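Long-range contact in putative S41 protease (Bacteroides fragilis NCTC 9343, PDB 3K50), which is of uncharacterised function but, as a putative member of peptidase family S41, probably hydrolyses peptide bonds and carries a PDZ-like domain: residues A[229-234]-A[293-298]. Numbering follows the deposited sequence.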
ATOM      1  N   LEU A 229      -6.725  -6.981   9.095  1.00 32.57           N
ATOM      2  CA  LEU A 229      -5.662  -6.825   8.095  1.00 28.98           C
ATOM      3  C   LEU A 229      -5.566  -5.319   7.713  1.00 28.50           C
ATOM      4  O   LEU A 229      -6.462  -4.776   7.066  1.00 29.27           O
ATOM      5  CB  LEU A 229      -5.986  -7.685   6.881  1.00 30.28           C
ATOM      6  CG  LEU A 229      -5.078  -7.638   5.648  1.00 23.76           C
ATOM      7  CD1 LEU A 229      -3.751  -8.256   5.899  1.00 24.72           C
ATOM      8  CD2 LEU A 229      -5.810  -8.361   4.434  1.00 23.91           C
ATOM      9  N   ASP A 230      -4.468  -4.671   8.119  1.00 29.37           N
ATOM     10  CA  ASP A 230      -4.272  -3.245   7.930  1.00 31.21           C
ATOM     11  C   ASP A 230      -3.519  -3.001   6.606  1.00 29.56           C
ATOM     12  O   ASP A 230      -2.315  -3.200   6.507  1.00 28.82           O
ATOM     13  CB  ASP A 230      -3.539  -2.703   9.189  1.00 31.87           C
ATOM     14  CG  ASP A 230      -3.477  -1.206   9.252  1.00 31.59           C
ATOM     15  OD1 ASP A 230      -3.731  -0.539   8.232  1.00 26.12           O
ATOM     16  OD2 ASP A 230      -3.193  -0.672  10.355  1.00 28.63           O
ATOM     17  N   LEU A 231      -4.273  -2.633   5.559  1.00 29.42           N
ATOM     18  CA  LEU A 231      -3.742  -2.335   4.236  1.00 27.60           C
ATOM     19  C   LEU A 231      -3.823  -0.828   3.943  1.00 30.84           C
ATOM     20  O   LEU A 231      -3.794  -0.366   2.806  1.00 32.64           O
ATOM     21  CB  LEU A 231      -4.584  -3.083   3.216  1.00 30.26           C
ATOM     22  CG  LEU A 231      -4.649  -4.595   3.310  1.00 29.04           C
ATOM     23  CD1 LEU A 231      -5.539  -5.227   2.154  1.00 22.71           C
ATOM     24  CD2 LEU A 231      -3.230  -5.201   3.335  1.00 24.62           C
ATOM     25  N   ARG A 232      -3.902  -0.022   4.971  1.00 31.91           N
ATOM     26  CA  ARG A 232      -4.180   1.384   4.730  1.00 28.95           C
ATOM     27  C   ARG A 232      -3.248   2.164   3.807  1.00 28.54           C
ATOM     28  O   ARG A 232      -3.699   3.149   3.197  1.00 29.28           O
ATOM     29  CB  ARG A 232      -4.346   2.151   6.061  1.00 29.41           C
ATOM     30  CG  ARG A 232      -3.067   2.496   6.772  1.00 28.47           C
ATOM     31  CD  ARG A 232      -3.393   3.206   8.067  1.00 26.13           C
ATOM     32  NE  ARG A 232      -3.831   2.277   9.097  1.00 28.84           N
ATOM     33  CZ  ARG A 232      -4.312   2.612  10.298  1.00 28.85           C
ATOM     34  NH1 ARG A 232      -4.539   3.887  10.626  1.00 30.33           N
ATOM     35  NH2 ARG A 232      -4.639   1.639  11.158  1.00 27.08           N
ATOM     36  N   TYR A 233      -1.975   1.806   3.773  1.00 25.30           N
ATOM     37  CA  TYR A 233      -1.020   2.487   2.962  1.00 27.49           C
ATOM     38  C   TYR A 233      -0.444   1.538   1.940  1.00 29.01           C
ATOM     39  O   TYR A 233       0.572   1.852   1.338  1.00 28.95           O
ATOM     40  CB  TYR A 233       0.147   3.077   3.828  1.00 28.28           C
ATOM     41  CG  TYR A 233      -0.247   4.030   4.892  1.00 25.84           C
ATOM     42  CD1 TYR A 233      -1.268   4.979   4.675  1.00 25.32           C
ATOM     43  CD2 TYR A 233       0.477   4.096   6.121  1.00 28.44           C
ATOM     44  CE1 TYR A 233      -1.637   5.811   5.661  1.00 28.61           C
ATOM     45  CE2 TYR A 233       0.129   5.002   7.096  1.00 28.69           C
ATOM     46  CZ  TYR A 233      -0.929   5.848   6.856  1.00 26.20           C
ATOM     47  OH  TYR A 233      -1.326   6.720   7.850  1.00 25.13           O
ATOM     48  N   ASN A 234      -1.113   0.421   1.693  1.00 28.04           N
ATOM     49  CA  ASN A 234      -0.626  -0.603   0.757  1.00 29.48           C
ATOM     50  C   ASN A 234      -1.016  -0.321  -0.715  1.00 30.09           C
ATOM     51  O   ASN A 234      -2.176  -0.447  -1.117  1.00 30.09           O
ATOM     52  CB  ASN A 234      -1.135  -1.966   1.209  1.00 30.69           C
ATOM     53  CG  ASN A 234      -0.435  -3.111   0.500  1.00 33.86           C
ATOM     54  OD1 ASN A 234      -0.214  -3.049  -0.715  1.00 26.52           O
ATOM     55  ND2 ASN A 234      -0.131  -4.191   1.249  1.00 30.56           N
ATOM     56  N   VAL A 293     -13.197 -11.115   8.126  1.00 29.11           N
ATOM     57  CA  VAL A 293     -11.927 -10.383   8.160  1.00 30.67           C
ATOM     58  C   VAL A 293     -12.274  -8.866   8.104  1.00 29.82           C
ATOM     59  O   VAL A 293     -13.202  -8.484   7.434  1.00 28.57           O
ATOM     60  CB  VAL A 293     -10.924 -10.828   7.082  1.00 27.67           C
ATOM     61  CG1 VAL A 293     -11.504 -10.623   5.640  1.00 26.18           C
ATOM     62  CG2 VAL A 293      -9.626 -10.097   7.247  1.00 30.57           C
ATOM     63  N   TYR A 294     -11.621  -8.066   8.935  1.00 29.27           N
ATOM     64  CA  TYR A 294     -11.753  -6.587   8.940  1.00 25.91           C
ATOM     65  C   TYR A 294     -10.487  -6.092   8.224  1.00 27.61           C
ATOM     66  O   TYR A 294      -9.341  -6.483   8.575  1.00 30.77           O
ATOM     67  CB  TYR A 294     -11.885  -6.008  10.351  1.00 23.36           C
ATOM     68  CG  TYR A 294     -13.110  -6.537  11.070  1.00 29.80           C
ATOM     69  CD1 TYR A 294     -13.111  -7.799  11.638  1.00 26.62           C
ATOM     70  CD2 TYR A 294     -14.300  -5.802  11.110  1.00 31.99           C
ATOM     71  CE1 TYR A 294     -14.250  -8.303  12.276  1.00 26.64           C
ATOM     72  CE2 TYR A 294     -15.448  -6.322  11.722  1.00 31.07           C
ATOM     73  CZ  TYR A 294     -15.416  -7.576  12.277  1.00 27.86           C
ATOM     74  OH  TYR A 294     -16.526  -8.119  12.882  1.00 29.22           O
ATOM     75  N   VAL A 295     -10.705  -5.282   7.192  1.00 29.61           N
ATOM     76  CA  VAL A 295      -9.653  -4.735   6.346  1.00 27.36           C
ATOM     77  C   VAL A 295      -9.679  -3.210   6.482  1.00 25.25           C
ATOM     78  O   VAL A 295     -10.728  -2.573   6.305  1.00 27.96           O
ATOM     79  CB  VAL A 295      -9.803  -5.203   4.874  1.00 30.75           C
ATOM     80  CG1 VAL A 295      -8.653  -4.599   3.983  1.00 27.21           C
ATOM     81  CG2 VAL A 295      -9.780  -6.737   4.794  1.00 26.85           C
ATOM     82  N   LEU A 296      -8.558  -2.661   6.948  1.00 28.53           N
ATOM     83  CA  LEU A 296      -8.392  -1.206   7.111  1.00 28.36           C
ATOM     84  C   LEU A 296      -7.841  -0.574   5.830  1.00 26.94           C
ATOM     85  O   LEU A 296      -6.785  -0.992   5.322  1.00 29.45           O
ATOM     86  CB  LEU A 296      -7.484  -0.932   8.306  1.00 26.86           C
ATOM     87  CG  LEU A 296      -7.778  -1.679   9.606  1.00 31.48           C
ATOM     88  CD1 LEU A 296      -6.879  -1.221  10.765  1.00 28.74           C
ATOM     89  CD2 LEU A 296      -9.252  -1.525   9.992  1.00 24.78           C
ATOM     90  N   THR A 297      -8.555   0.425   5.323  1.00 31.12           N
ATOM     91  CA  THR A 297      -8.296   1.017   3.985  1.00 31.11           C
ATOM     92  C   THR A 297      -8.231   2.529   3.940  1.00 28.24           C
ATOM     93  O   THR A 297      -8.733   3.177   4.831  1.00 28.51           O
ATOM     94  CB  THR A 297      -9.444   0.572   2.974  1.00 35.05           C
ATOM     95  OG1 THR A 297     -10.724   1.094   3.377  1.00 29.77           O
ATOM     96  CG2 THR A 297      -9.559  -0.932   2.907  1.00 28.55           C
ATOM     97  N   THR A 298      -7.517   3.071   2.943  1.00 26.57           N
ATOM     98  CA  THR A 298      -7.564   4.488   2.627  1.00 26.76           C
ATOM     99  C   THR A 298      -7.515   4.578   1.115  1.00 31.85           C
ATOM    100  O   THR A 298      -7.479   3.545   0.409  1.00 27.66           O
ATOM    101  CB  THR A 298      -6.422   5.343   3.233  1.00 34.22           C
ATOM    102  OG1 THR A 298      -5.164   4.992   2.635  1.00 30.09           O
ATOM    103  CG2 THR A 298      -6.380   5.231   4.787  1.00 26.24           C
TER
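Leu229 pairs with Val295 where strands 226-230 and 292-297 run parallel, as neighbours in the middle of the mixed sheet of the ClpP/crotonase-like S41 domain. In the usual parallel pattern it bonds to the residues flanking its partner: Leu229 N donates to Tyr294 O at 2.7 Å, and Leu296 N returns a bond to Leu229 O, while CA of Val295 makes a CH···O contact with that same oxygen. A weak third bond, Leu231 N to Leu296 O, accompanies the type I turn 231-234.

Apolar contacts gather on the face of Leu229 and Val295. Leu231 CD1 reaches Val295 CG1 at 3.7 Å, and the branches of Leu229 and Val295 lie more loosely together. On the face of Asp230, a methyl packs against charged groups: Leu296 places its CD1 against an ion pair, 3.7 Å from Asp230 CG and equally near NH2 of Arg232, whose chain runs alongside it. Leu389 of helix 388-398 touches both Arg232 and Leu296.

The ion pair itself lies within 229-234. Arg232 meets Asp230 in a bidentate way: NE takes the syn lone pair of OD1 at 2.9 Å and 172°, and NH2 binds OD2 at 2.8 Å, 35° out of the carboxylate plane. A bend at chi3 (77°) swings the guanidinium back to the carboxylate. Tyr191 also binds OD2, whereas NH1 forms salt bridges with Glu372 and Glu387.

Past the strand end, Thr298 CG2 packs against Arg232 CB at 3.9 Å; its OG1 is modelled 2.4 Å from Arg232 O, doubtfully short for a hydrogen bond. Tyr233 lays one ring face over Arg232 CG, and its hydroxyl bonds Glu372.

With three carboxylates around it, the buried guanidinium is probably well compensated; its hold on Asp230, flanked by Leu296 CD1 and joined by a weak Arg232 N to OD1 bond, probably steadies the turn that follows.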